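Local atomic coordinates of UDP-N-acetylglucosamine 3-dehydrogenase (Acidithiobacillus ferrooxidans, PDB entry 7BVJ), a protein that catalyses the NAD(+)-dependent oxidation of the glucosamine 3-position of UDP-N-acetylglucosamine to a ketone, a step toward the diamino sugar of lipid A. Residues R138-E143 with T205-A210; D154-M159 with Q302-V307; D165-L170 with R294-A299; A192-A197 with S212-E217; R216-R221 with D234-T239. All coordinates share one frame; numbering follows the deposited sequence.

Interaction 1: R138-E143 with T205-A210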
# COMPACT_ATOMS: atom_id res chain seq x y z
N ARG A 138 5.23 -20.74 -1.87
CA ARG A 138 5.94 -21.37 -0.78
C ARG A 138 7.06 -20.49 -0.25
O ARG A 138 7.37 -20.55 0.95
CB ARG A 138 6.51 -22.72 -1.22
CG ARG A 138 5.55 -23.57 -2.05
CD ARG A 138 4.28 -23.85 -1.26
NE ARG A 138 3.60 -25.05 -1.71
CZ ARG A 138 2.50 -25.53 -1.13
NH1 ARG A 138 1.98 -24.88 -0.09
NH2 ARG A 138 1.94 -26.64 -1.58
N TYR A 139 7.67 -19.67 -1.11
CA TYR A 139 8.72 -18.75 -0.67
C TYR A 139 8.61 -17.43 -1.43
O TYR A 139 8.37 -17.43 -2.64
CB TYR A 139 10.10 -19.40 -0.89
CG TYR A 139 11.31 -18.57 -0.55
CD1 TYR A 139 11.52 -18.07 0.72
CD2 TYR A 139 12.27 -18.31 -1.52
CE1 TYR A 139 12.64 -17.30 1.02
CE2 TYR A 139 13.38 -17.56 -1.24
CZ TYR A 139 13.57 -17.06 0.03
OH TYR A 139 14.70 -16.32 0.30
N LEU A 140 8.77 -16.30 -0.72
CA LEU A 140 8.86 -14.99 -1.37
C LEU A 140 10.13 -14.27 -0.91
O LEU A 140 10.46 -14.25 0.28
CB LEU A 140 7.65 -14.08 -1.06
CG LEU A 140 6.21 -14.56 -1.08
CD1 LEU A 140 5.89 -15.22 0.25
CD2 LEU A 140 5.27 -13.39 -1.32
N GLU A 141 10.83 -13.66 -1.87
CA GLU A 141 12.07 -12.94 -1.65
C GLU A 141 11.91 -11.57 -2.30
O GLU A 141 11.69 -11.50 -3.51
CB GLU A 141 13.23 -13.70 -2.29
CG GLU A 141 14.51 -13.68 -1.55
CD GLU A 141 15.52 -14.65 -2.14
OE1 GLU A 141 15.72 -14.63 -3.38
OE2 GLU A 141 16.11 -15.43 -1.37
N ALA A 142 12.02 -10.49 -1.53
CA ALA A 142 11.73 -9.18 -2.12
C ALA A 142 12.76 -8.15 -1.68
O ALA A 142 13.35 -8.25 -0.60
CB ALA A 142 10.30 -8.69 -1.78
N GLU A 143 12.97 -7.16 -2.56
CA GLU A 143 13.83 -6.00 -2.30
C GLU A 143 13.11 -4.71 -2.66
O GLU A 143 12.62 -4.56 -3.79
CB GLU A 143 15.15 -6.09 -3.07
CG GLU A 143 15.94 -7.36 -2.84
CD GLU A 143 16.96 -7.59 -3.93
OE1 GLU A 143 18.10 -7.09 -3.79
OE2 GLU A 143 16.61 -8.27 -4.93
N THR A 205 4.78 -20.99 4.63
CA THR A 205 5.45 -20.06 3.73
C THR A 205 6.47 -19.20 4.47
O THR A 205 6.25 -18.78 5.60
CB THR A 205 4.45 -19.12 3.04
OG1 THR A 205 3.45 -19.88 2.35
CG2 THR A 205 5.17 -18.24 2.01
N VAL A 206 7.59 -18.92 3.81
CA VAL A 206 8.65 -18.06 4.34
C VAL A 206 8.76 -16.85 3.43
O VAL A 206 8.78 -16.99 2.20
CB VAL A 206 10.00 -18.81 4.43
CG1 VAL A 206 11.17 -17.83 4.72
CG2 VAL A 206 9.94 -19.90 5.50
N ALA A 207 8.82 -15.66 4.03
CA ALA A 207 9.04 -14.40 3.32
C ALA A 207 10.34 -13.77 3.80
O ALA A 207 10.54 -13.61 5.00
CB ALA A 207 7.88 -13.42 3.54
N ASN A 208 11.19 -13.38 2.85
CA ASN A 208 12.52 -12.85 3.12
C ASN A 208 12.57 -11.48 2.46
O ASN A 208 12.87 -11.38 1.26
CB ASN A 208 13.61 -13.84 2.58
CG ASN A 208 15.00 -13.23 2.52
OD1 ASN A 208 15.27 -12.21 3.16
ND2 ASN A 208 15.88 -13.84 1.74
N LEU A 209 12.28 -10.43 3.23
CA LEU A 209 11.93 -9.11 2.71
C LEU A 209 12.95 -8.06 3.13
O LEU A 209 13.14 -7.82 4.32
CB LEU A 209 10.54 -8.68 3.21
CG LEU A 209 9.46 -9.75 3.05
CD1 LEU A 209 8.12 -9.17 3.49
CD2 LEU A 209 9.43 -10.17 1.59
N ALA A 210 13.55 -7.40 2.14
CA ALA A 210 14.57 -6.39 2.39
C ALA A 210 14.05 -5.01 1.99
O ALA A 210 13.31 -4.87 1.01
CB ALA A 210 15.86 -6.73 1.63
O HOH W 1 3.37 -22.76 2.31
O HOH W 2 15.24 -10.26 -0.20
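Parallel strand pairing in the mixed sheet of the C-terminal domain joins Tyr139-Glu143 to Val206-Ala210, with axes 4.8 Å apart. The backbone ladder begins where Val206 N donates to Arg138 O and ends with Ala210 N on Ala142 O; between them the tightest rung is Asn208 N to Leu140 O at 2.8 Å.

Tyr139, Glu141, Val206 and Asn208 share one face. With CG anti to its backbone N (chi1 177°), Tyr139 runs alongside Asn208 in the same direction, and Asn208 ND2 donates to Tyr139 OH over 3.1 Å, the oxygen lying in the amide plane. Glu141 OE2 lies at the edge of the Tyr139 ring, in its plane, but implausibly close to OH, so a bond there is doubtful. Lower down, Tyr139 CE1 packs on Val206 CG1 at 4.0 Å.

Leu140, Ala142, Ala207 and Leu209 make the other face apolar. Ala142 CB meets Leu209 CD2 at 3.8 Å, and the small alanines let helix 157-173 cover this side closely. Just before the strand, the Thr205 methyl CG2 meets Leu140 CD1 at 3.6 Å. Arg138 and Tyr139 both pair with Phe225 on the neighbouring strand, a classic beta bulge. A mixed, partly exposed face and an apolar face covered by a helix are what an open-faced alpha/beta sheet presents, as in the C-terminal domain of Gfo/Idh/MocA enzymes.

Interaction 2: D154-M159 with Q302-V307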
# COMPACT_ATOMS: atom_id res chain seq x y z
N ASP A 154 12.55 10.94 6.94
CA ASP A 154 11.19 10.69 7.37
C ASP A 154 10.57 9.47 6.69
O ASP A 154 9.35 9.31 6.71
CB ASP A 154 10.33 11.93 7.13
CG ASP A 154 10.84 13.14 7.90
OD1 ASP A 154 11.29 14.12 7.27
OD2 ASP A 154 10.80 13.09 9.15
N ILE A 155 11.39 8.62 6.08
CA ILE A 155 10.93 7.37 5.47
C ILE A 155 11.16 6.26 6.48
O ILE A 155 12.32 5.89 6.75
CB ILE A 155 11.66 7.06 4.16
CG1 ILE A 155 11.30 8.06 3.07
CG2 ILE A 155 11.36 5.64 3.71
CD1 ILE A 155 12.15 7.92 1.83
N ASP A 156 10.08 5.72 7.04
CA ASP A 156 10.19 4.58 7.95
C ASP A 156 10.42 3.33 7.11
O ASP A 156 9.54 2.90 6.35
CB ASP A 156 8.94 4.46 8.82
CG ASP A 156 9.08 3.41 9.92
OD1 ASP A 156 9.46 2.24 9.63
OD2 ASP A 156 8.78 3.75 11.08
N VAL A 157 11.61 2.75 7.24
CA VAL A 157 12.04 1.66 6.36
C VAL A 157 11.06 0.48 6.40
O VAL A 157 10.82 -0.17 5.38
CB VAL A 157 13.48 1.27 6.76
CG1 VAL A 157 13.81 -0.16 6.46
CG2 VAL A 157 14.46 2.22 6.04
N ILE A 158 10.44 0.21 7.54
CA ILE A 158 9.46 -0.86 7.65
C ILE A 158 8.06 -0.38 7.28
O ILE A 158 7.40 -0.98 6.42
CB ILE A 158 9.48 -1.45 9.08
CG1 ILE A 158 10.91 -1.82 9.47
CG2 ILE A 158 8.58 -2.67 9.15
CD1 ILE A 158 11.54 -2.81 8.49
N MET A 159 7.60 0.72 7.91
CA MET A 159 6.21 1.17 7.77
C MET A 159 5.94 1.87 6.44
O MET A 159 4.78 1.93 6.01
CB MET A 159 5.84 2.11 8.92
CG MET A 159 6.03 1.54 10.33
SD MET A 159 5.13 0.01 10.72
CE MET A 159 3.57 0.38 9.93
N GLN A 302 5.37 -5.94 14.24
CA GLN A 302 6.24 -7.04 14.69
C GLN A 302 7.64 -6.92 14.09
O GLN A 302 8.65 -7.02 14.80
CB GLN A 302 5.62 -8.38 14.33
CG GLN A 302 4.88 -9.03 15.49
CD GLN A 302 4.73 -10.53 15.31
OE1 GLN A 302 5.41 -11.32 15.97
NE2 GLN A 302 3.83 -10.94 14.40
N VAL A 303 7.71 -6.67 12.78
CA VAL A 303 9.02 -6.52 12.14
C VAL A 303 9.78 -5.36 12.78
O VAL A 303 10.96 -5.48 13.10
CB VAL A 303 8.88 -6.33 10.62
CG1 VAL A 303 10.24 -5.94 10.04
CG2 VAL A 303 8.37 -7.63 9.94
N ARG A 304 9.13 -4.21 12.93
CA ARG A 304 9.83 -3.03 13.44
C ARG A 304 10.33 -3.25 14.86
O ARG A 304 11.44 -2.82 15.21
CB ARG A 304 8.92 -1.81 13.39
CG ARG A 304 9.64 -0.54 13.76
CD ARG A 304 8.83 0.67 13.37
NE ARG A 304 7.72 0.90 14.28
CZ ARG A 304 6.90 1.94 14.19
NH1 ARG A 304 7.08 2.85 13.23
NH2 ARG A 304 5.91 2.09 15.05
N VAL A 305 9.54 -3.91 15.70
CA VAL A 305 9.98 -4.20 17.05
C VAL A 305 11.22 -5.09 17.00
O VAL A 305 12.19 -4.87 17.74
CB VAL A 305 8.85 -4.84 17.87
CG1 VAL A 305 9.41 -5.66 19.02
CG2 VAL A 305 7.87 -3.79 18.37
N ALA A 306 11.20 -6.09 16.12
CA ALA A 306 12.37 -6.96 15.97
C ALA A 306 13.59 -6.17 15.51
O ALA A 306 14.71 -6.42 15.96
CB ALA A 306 12.05 -8.09 15.00
N VAL A 307 13.38 -5.23 14.59
CA VAL A 307 14.50 -4.45 14.05
C VAL A 307 15.10 -3.58 15.13
O VAL A 307 16.32 -3.56 15.34
CB VAL A 307 14.04 -3.61 12.84
CG1 VAL A 307 15.10 -2.60 12.50
CG2 VAL A 307 13.69 -4.49 11.61
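Asp156 and Arg304 supply the ionic part of this contact, a salt bridge between the start of helix 157-173 and the side of helix 290-312. Arg304 NH1 lies 2.9 Å from Asp156 OD2, with an N-H...O angle of 141°. The oxygen is in the guanidinium plane, whereas the nitrogen meets the carboxylate on its syn side but 31° out of plane. Arg304 leaves its helix extended and then bends at chi3 (76°), which turns the guanidinium toward the carboxylate.

Capping bonds use the other oxygen of the same carboxylate. Asp156 is the N-cap: its OD1 accepts from Met159 N at 3.0 Å in an almost straight bond, and more weakly from Ile158 N. A short acid suits this place, since one oxygen can close the first helical turn while the second receives the arginine. The nearby positive charge and the helix N-terminus would both be expected to favour the ionised carboxylate.

A thioether chain also packs on the guanidinium: Met159 crosses Arg304 at about a right angle, its CG 3.4 Å from Arg304 NH1 and its SD over one face, offset toward the rim.

The apolar contacts belong to Ile158. Its CD1 rests 3.7 Å from Val303 CG1 and meets Val307 CG2 tip to tip at 4.1 Å; these branched side chains lie one helical turn apart and receive the isoleucine together.

Beyond the pair, Ile158 and Val307 both reach Ala195 of strand 194-201, and Val303 touches Ala197 of that strand and Val180 of strand 177-185. The two helices thus meet on the sheet, while Met159 packs against Leu297 and Ala300 farther back along helix 290-312.

Interaction 3: D165-L170 with R294-A299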
# COMPACT_ATOMS: atom_id res chain seq x y z
N ASP A 165 5.60 -5.21 0.65
CA ASP A 165 5.85 -6.62 0.40
C ASP A 165 5.34 -7.49 1.55
O ASP A 165 4.92 -8.62 1.31
CB ASP A 165 7.33 -6.82 0.13
CG ASP A 165 7.82 -5.93 -1.00
OD1 ASP A 165 7.19 -5.99 -2.08
OD2 ASP A 165 8.78 -5.16 -0.80
N LEU A 166 5.32 -6.96 2.77
CA LEU A 166 4.59 -7.66 3.83
C LEU A 166 3.13 -7.87 3.43
O LEU A 166 2.59 -8.97 3.58
CB LEU A 166 4.71 -6.90 5.14
CG LEU A 166 6.12 -6.94 5.78
CD1 LEU A 166 6.33 -5.82 6.82
CD2 LEU A 166 6.41 -8.32 6.40
N ASP A 167 2.49 -6.82 2.90
CA ASP A 167 1.09 -6.94 2.51
C ASP A 167 0.91 -7.93 1.37
O ASP A 167 -0.00 -8.76 1.39
CB ASP A 167 0.54 -5.57 2.12
CG ASP A 167 -0.89 -5.65 1.62
OD1 ASP A 167 -1.75 -6.21 2.34
OD2 ASP A 167 -1.14 -5.16 0.49
N LEU A 168 1.77 -7.83 0.35
CA LEU A 168 1.72 -8.76 -0.77
C LEU A 168 1.86 -10.20 -0.29
O LEU A 168 1.15 -11.09 -0.75
CB LEU A 168 2.83 -8.44 -1.78
CG LEU A 168 2.60 -7.18 -2.61
CD1 LEU A 168 3.82 -6.86 -3.50
CD2 LEU A 168 1.31 -7.31 -3.43
N THR A 169 2.78 -10.42 0.64
CA THR A 169 2.97 -11.73 1.25
C THR A 169 1.68 -12.23 1.88
O THR A 169 1.22 -13.36 1.61
CB THR A 169 4.06 -11.63 2.30
OG1 THR A 169 5.33 -11.35 1.67
CG2 THR A 169 4.10 -12.90 3.13
N LEU A 170 1.08 -11.41 2.75
CA LEU A 170 -0.13 -11.86 3.42
C LEU A 170 -1.25 -12.12 2.42
O LEU A 170 -2.05 -13.04 2.62
CB LEU A 170 -0.57 -10.84 4.48
CG LEU A 170 0.36 -10.72 5.70
CD1 LEU A 170 0.03 -9.49 6.51
CD2 LEU A 170 0.33 -11.95 6.58
N ARG A 294 -5.12 -3.60 8.81
CA ARG A 294 -4.71 -3.90 10.18
C ARG A 294 -3.85 -5.16 10.24
O ARG A 294 -2.88 -5.21 11.00
CB ARG A 294 -5.94 -4.02 11.08
CG ARG A 294 -5.63 -4.24 12.55
CD ARG A 294 -5.99 -5.66 13.02
NE ARG A 294 -6.08 -5.74 14.48
CZ ARG A 294 -5.18 -6.32 15.27
NH1 ARG A 294 -4.11 -6.91 14.74
NH2 ARG A 294 -5.35 -6.33 16.59
N ARG A 295 -4.20 -6.19 9.46
CA ARG A 295 -3.37 -7.39 9.37
C ARG A 295 -1.93 -7.04 9.04
O ARG A 295 -0.98 -7.43 9.76
CB ARG A 295 -3.93 -8.36 8.31
CG ARG A 295 -4.94 -9.39 8.82
CD ARG A 295 -4.95 -10.69 7.97
NE ARG A 295 -4.24 -10.51 6.70
CZ ARG A 295 -4.81 -10.11 5.57
NH1 ARG A 295 -6.11 -9.87 5.53
NH2 ARG A 295 -4.06 -9.96 4.47
N VAL A 296 -1.74 -6.31 7.94
CA VAL A 296 -0.35 -5.95 7.54
C VAL A 296 0.27 -5.00 8.57
O VAL A 296 1.44 -5.09 8.76
CB VAL A 296 -0.18 -5.48 6.08
CG1 VAL A 296 -0.92 -4.23 5.73
CG2 VAL A 296 1.28 -5.36 5.72
N LEU A 297 -0.53 -4.11 9.16
CA LEU A 297 -0.02 -3.18 10.17
C LEU A 297 0.55 -3.93 11.38
O LEU A 297 1.62 -3.57 11.88
CB LEU A 297 -1.12 -2.22 10.62
CG LEU A 297 -0.72 -1.29 11.77
CD1 LEU A 297 0.26 -0.21 11.32
CD2 LEU A 297 -1.93 -0.65 12.43
N ALA A 298 -0.17 -4.95 11.85
CA ALA A 298 0.32 -5.77 12.97
C ALA A 298 1.60 -6.51 12.59
O ALA A 298 2.56 -6.55 13.38
CB ALA A 298 -0.76 -6.76 13.41
N ALA A 299 1.65 -7.07 11.38
CA ALA A 299 2.90 -7.69 10.94
C ALA A 299 4.05 -6.68 10.88
O ALA A 299 5.19 -6.99 11.28
CB ALA A 299 2.70 -8.34 9.56
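Asp165 O, on the helix that packs against Val296, is gripped by two donors of Thr169: the hydroxyl OG1 at 2.8 Å and the backbone N at 2.9 Å, arriving from opposite faces of the carbonyl plane. Threonine suits this buried place because its hydroxyl is satisfied by its own helix, one turn back, and needs no partner across the contact.

Between the helices no hydrogen bond forms; the axes of the short segments pass 9.3 Å apart at an angle of 122°. Val296 is the central side chain. Its CG2 presses on the backbone of the facing helix, 3.4 Å from Asp167 N, and also touches Leu166 CB. This methyl stands anti to the backbone N, with CG1 set between the N and the carbonyl carbon (chi1 62°), so the two branches spread over Asp167. The compact branched valine lets the backbones come close, with Asp167 CA and Val296 CA 5.3 Å apart.

Leu170, one turn on, reaches farther. Its CD1 lies 3.7 Å from Val296 CA and 4.2 Å from Ala299 CB, where only a methyl group faces it. Nearer the backbone, Arg295 brings NH2 to 3.6 Å from Leu170 CB, the carbon lying at the edge of the guanidinium and in its plane.

Asp167 packs through CB, and its carboxylate, beside Val296 CG1, is engaged by Arg121 in a salt bridge through OD2. The chemistry therefore implies an interface joined by close apolar fit, its buried polar groups paired within one helix or with residues beyond the two segments.

Interaction 4: A192-A197 with S212-E217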
# COMPACT_ATOMS: atom_id res chain seq x y z
N ALA A 192 16.78 2.59 11.70
CA ALA A 192 17.26 1.70 10.65
C ALA A 192 17.26 2.43 9.32
O ALA A 192 16.30 3.11 8.97
CB ALA A 192 16.37 0.44 10.58
N ASP A 193 18.37 2.32 8.59
CA ASP A 193 18.39 2.74 7.19
C ASP A 193 18.15 1.58 6.25
O ASP A 193 17.78 1.80 5.09
CB ASP A 193 19.72 3.39 6.82
CG ASP A 193 19.98 4.69 7.58
OD1 ASP A 193 19.11 5.60 7.57
OD2 ASP A 193 21.06 4.77 8.20
N MET A 194 18.39 0.36 6.71
CA MET A 194 18.03 -0.81 5.95
C MET A 194 17.59 -1.88 6.93
O MET A 194 18.07 -1.93 8.06
CB MET A 194 19.20 -1.31 5.10
CG MET A 194 20.53 -1.08 5.77
SD MET A 194 21.94 -1.69 4.85
CE MET A 194 22.18 -0.33 3.70
N ALA A 195 16.63 -2.69 6.52
CA ALA A 195 16.19 -3.79 7.36
C ALA A 195 15.88 -4.98 6.47
O ALA A 195 15.65 -4.85 5.27
CB ALA A 195 14.98 -3.41 8.21
N THR A 196 15.93 -6.16 7.08
CA THR A 196 15.58 -7.38 6.39
C THR A 196 14.87 -8.26 7.39
O THR A 196 15.35 -8.45 8.52
CB THR A 196 16.81 -8.07 5.80
OG1 THR A 196 17.37 -7.22 4.79
CG2 THR A 196 16.44 -9.42 5.17
N ALA A 197 13.69 -8.74 7.00
CA ALA A 197 12.87 -9.60 7.83
C ALA A 197 12.75 -10.97 7.20
O ALA A 197 12.76 -11.12 5.97
CB ALA A 197 11.48 -9.00 8.05
N SER A 212 15.47 -0.67 2.00
CA SER A 212 16.54 0.29 2.25
C SER A 212 16.15 1.67 1.71
O SER A 212 15.49 1.78 0.67
CB SER A 212 17.86 -0.15 1.61
OG SER A 212 18.86 0.85 1.79
N ARG A 213 16.61 2.71 2.41
CA ARG A 213 16.42 4.09 1.99
C ARG A 213 17.73 4.79 1.66
O ARG A 213 17.75 6.02 1.51
CB ARG A 213 15.67 4.89 3.07
CG ARG A 213 16.36 4.92 4.40
CD ARG A 213 15.64 5.80 5.41
NE ARG A 213 16.43 5.93 6.62
CZ ARG A 213 15.96 6.35 7.79
NH1 ARG A 213 14.69 6.71 7.91
NH2 ARG A 213 16.78 6.43 8.84
N VAL A 214 18.83 4.06 1.52
CA VAL A 214 20.13 4.67 1.26
C VAL A 214 20.87 4.04 0.07
O VAL A 214 22.10 4.04 0.05
CB VAL A 214 21.01 4.60 2.52
CG1 VAL A 214 20.44 5.47 3.62
CG2 VAL A 214 21.17 3.14 2.99
N VAL A 215 20.16 3.48 -0.91
CA VAL A 215 20.88 2.82 -2.01
C VAL A 215 21.30 3.85 -3.05
O VAL A 215 20.87 5.01 -3.01
CB VAL A 215 20.05 1.70 -2.67
CG1 VAL A 215 20.11 0.42 -1.84
CG2 VAL A 215 18.63 2.16 -2.89
N ARG A 216 22.15 3.42 -4.00
CA ARG A 216 22.50 4.28 -5.13
C ARG A 216 21.33 4.42 -6.09
O ARG A 216 20.81 5.53 -6.30
CB ARG A 216 23.72 3.70 -5.86
CG ARG A 216 25.00 3.61 -5.04
CD ARG A 216 26.22 3.98 -5.88
NE ARG A 216 26.17 5.38 -6.31
CZ ARG A 216 27.23 6.12 -6.58
NH1 ARG A 216 28.45 5.60 -6.47
NH2 ARG A 216 27.09 7.39 -6.96
N GLU A 217 20.90 3.32 -6.69
CA GLU A 217 19.80 3.36 -7.64
C GLU A 217 18.59 2.59 -7.11
O GLU A 217 18.75 1.60 -6.38
CB GLU A 217 20.23 2.79 -9.00
CG GLU A 217 20.43 1.27 -9.01
CD GLU A 217 21.79 0.86 -8.46
OE1 GLU A 217 22.53 0.16 -9.18
OE2 GLU A 217 22.11 1.24 -7.30
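Asp193 and Arg213 form the polar centre of the contact, a side-on salt bridge in which two nitrogens converge on one oxygen. Arg213 NH2 lies 2.8 Å and Arg213 NE 2.9 Å from Asp193 OD1, both with that oxygen in the guanidinium plane. NE meets the anti lone pair of Asp193 OD1, while NH2 comes from above the carboxylate, whose plane is turned 48° from the guanidinium. Arginine fits because its chain, extended from CG to NE, reaches across to Asp193 and still offers two donors. Ala192 O sits over one face of the guanidinium.

The backbones reinforce this, Arg213 N donating to Asp193 O at 3.1 Å. Met194 and Ser212 follow as an antiparallel non-hydrogen-bonded pair, their CB atoms 3.9 Å apart. Met194 bends at chi3 (82°), carrying CE to 3.7 Å from Val214 CG2, and Val214 CG1 covers Asp193 CB.

In the next shell, Ser212 OG accepts from Val214 N at 3.2 Å, an ST turn at the corner the chain makes at Arg213 and Val214. Asp193 OD2 takes the amides of Ala187 and Val188, and Arg213 NH1 donates to Ile155 O, so both charged groups have further partners.

This is the open end of the hairpin 194-201/206-215. Asp193 and Met194 both face Val185 of strand 177-185, a classic beta bulge, while Ala195 packs on Val157 and Ile158 of helix 157-173 and on Val307 of helix 290-312.

Interaction 5: R216-R221 with D234-T239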
# COMPACT_ATOMS: atom_id res chain seq x y z
N ARG A 216 22.15 3.42 -4.00
CA ARG A 216 22.50 4.28 -5.13
C ARG A 216 21.33 4.42 -6.09
O ARG A 216 20.81 5.53 -6.30
CB ARG A 216 23.72 3.70 -5.86
CG ARG A 216 25.00 3.61 -5.04
CD ARG A 216 26.22 3.98 -5.88
NE ARG A 216 26.17 5.38 -6.31
CZ ARG A 216 27.23 6.12 -6.58
NH1 ARG A 216 28.45 5.60 -6.47
NH2 ARG A 216 27.09 7.39 -6.96
N GLU A 217 20.90 3.32 -6.69
CA GLU A 217 19.80 3.36 -7.64
C GLU A 217 18.59 2.59 -7.11
O GLU A 217 18.75 1.60 -6.38
CB GLU A 217 20.23 2.79 -9.00
CG GLU A 217 20.43 1.27 -9.01
CD GLU A 217 21.79 0.86 -8.46
OE1 GLU A 217 22.53 0.16 -9.18
OE2 GLU A 217 22.11 1.24 -7.30
N PRO A 218 17.38 3.02 -7.46
CA PRO A 218 16.18 2.33 -6.97
C PRO A 218 16.15 0.87 -7.41
O PRO A 218 16.72 0.49 -8.44
CB PRO A 218 15.03 3.12 -7.60
CG PRO A 218 15.63 4.42 -8.05
CD PRO A 218 17.05 4.11 -8.39
N ALA A 219 15.48 0.05 -6.61
CA ALA A 219 15.28 -1.36 -6.94
C ALA A 219 14.02 -1.85 -6.25
O ALA A 219 13.90 -1.74 -5.03
CB ALA A 219 16.48 -2.20 -6.52
N ARG A 220 13.07 -2.36 -7.04
CA ARG A 220 11.77 -2.82 -6.55
C ARG A 220 11.50 -4.16 -7.22
O ARG A 220 10.95 -4.19 -8.33
CB ARG A 220 10.66 -1.81 -6.87
CG ARG A 220 10.42 -0.76 -5.82
CD ARG A 220 9.22 0.07 -6.20
NE ARG A 220 9.54 1.49 -6.22
CZ ARG A 220 8.67 2.45 -6.54
NH1 ARG A 220 7.42 2.13 -6.87
NH2 ARG A 220 9.06 3.72 -6.53
N ARG A 221 11.90 -5.25 -6.56
CA ARG A 221 11.84 -6.57 -7.17
C ARG A 221 11.26 -7.57 -6.19
O ARG A 221 11.32 -7.39 -4.96
CB ARG A 221 13.23 -6.98 -7.66
CG ARG A 221 13.76 -6.06 -8.77
CD ARG A 221 15.02 -6.59 -9.43
NE ARG A 221 16.00 -7.06 -8.45
CZ ARG A 221 17.10 -6.39 -8.10
NH1 ARG A 221 17.36 -5.20 -8.64
NH2 ARG A 221 17.93 -6.91 -7.21
N ASP A 234 9.82 -7.30 -11.69
CA ASP A 234 10.44 -5.98 -11.58
C ASP A 234 9.30 -4.97 -11.55
O ASP A 234 8.73 -4.63 -12.60
CB ASP A 234 11.38 -5.71 -12.74
CG ASP A 234 12.27 -4.50 -12.51
OD1 ASP A 234 11.89 -3.53 -11.79
OD2 ASP A 234 13.37 -4.53 -13.09
N PHE A 235 8.95 -4.54 -10.34
CA PHE A 235 7.88 -3.57 -10.15
C PHE A 235 8.20 -2.25 -10.85
O PHE A 235 7.33 -1.64 -11.49
CB PHE A 235 7.67 -3.32 -8.66
CG PHE A 235 6.94 -4.44 -7.95
CD1 PHE A 235 7.58 -5.22 -7.00
CD2 PHE A 235 5.61 -4.70 -8.24
CE1 PHE A 235 6.91 -6.25 -6.34
CE2 PHE A 235 4.92 -5.74 -7.59
CZ PHE A 235 5.58 -6.51 -6.64
N LEU A 236 9.45 -1.80 -10.75
CA LEU A 236 9.83 -0.51 -11.32
C LEU A 236 9.70 -0.52 -12.83
O LEU A 236 9.03 0.35 -13.42
CB LEU A 236 11.27 -0.17 -10.91
CG LEU A 236 11.49 1.22 -10.33
CD1 LEU A 236 10.42 1.54 -9.30
CD2 LEU A 236 12.87 1.30 -9.71
N ASN A 237 10.30 -1.51 -13.48
CA ASN A 237 10.29 -1.60 -14.93
C ASN A 237 9.05 -2.29 -15.47
O ASN A 237 8.91 -2.40 -16.69
CB ASN A 237 11.56 -2.29 -15.40
CG ASN A 237 12.81 -1.52 -14.99
OD1 ASN A 237 12.74 -0.32 -14.71
ND2 ASN A 237 13.95 -2.20 -14.93
N ASN A 238 8.15 -2.73 -14.58
CA ASN A 238 6.86 -3.34 -14.94
C ASN A 238 7.04 -4.60 -15.81
O ASN A 238 6.36 -4.77 -16.83
CB ASN A 238 5.94 -2.32 -15.62
CG ASN A 238 4.46 -2.70 -15.55
OD1 ASN A 238 3.92 -2.94 -14.46
ND2 ASN A 238 3.81 -2.76 -16.70
N THR A 239 7.94 -5.49 -15.37
CA THR A 239 8.16 -6.75 -16.09
C THR A 239 7.90 -7.95 -15.20
O THR A 239 8.14 -7.92 -13.99
CB THR A 239 9.59 -6.85 -16.66
OG1 THR A 239 10.53 -6.86 -15.59
CG2 THR A 239 9.89 -5.68 -17.60
O HOH W 3 13.77 -2.61 -9.98
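Antiparallel strand pairing gives way to a tight turn here: Arg221 and Asp234 form a non-hydrogen-bonded pair, and beyond it the chain turns through 235-238 toward strand 239-245. Asn238 and Thr239 both face Asp234, a G1 beta bulge.

Arg220 carries most of the side-chain contact. Its CB lies 3.8 Å from Phe235 CB. CG follows beside the backbone N (chi1 -90°) and only skirts Leu236 CD1, but CD comes to 3.6 Å of the same methyl. At NE the distance falls to 3.2 Å, and CZ is close behind, so Leu236 CD1 sits over one face of the guanidinium, offset toward the rim. NH1 and NH2, at the tip, pass the methyl more loosely. The two side chains cross at about a right angle. A long arginine suits this surface place: its aliphatic part and flat guanidinium face can both lie against leucine. The other branch of Leu236, CD2, rests on Pro218 CB at 3.5 Å, giving the leucine a partner at each end of its fork.

Phe235 is the buried member, its N donating to Arg220 O at 2.9 Å and its ring turned inward, edge-to-face with His123. Arg221 instead sends its guanidinium to Glu143 on strand 139-147, near the bound disulfonic acid.

Asp234 shapes the turn, OD1 accepting from Asn237 N in an Asx motif. The same OD1 receives a water at 2.8 Å, and that water accepts from Arg220 N at 3.0 Å.

All five contacts belong to the half of the chain that builds the mixed eight-stranded sheet and its covering helices. Interactions 1, 4 and 5 reach that sheet: 1 and 4 share strand 206-215, and strand 139-147 of interaction 1 neighbours strand 219-225 of interaction 5. Interactions 2 and 3 repeat the meeting of helices 157-173 and 290-312, with centres 12 Å apart. Interaction 3 touches 1 through Leu166 on Leu209, whereas interaction 2 touches 4 through Ile155 and Arg213. Along the chain, interaction 1 alternates with 2, 3 and 4 and closes before 5 opens; 4 and 5 lie within the span of 3, itself within 2, so helix 290-312, late in the chain, returns to pack on helix 157-173.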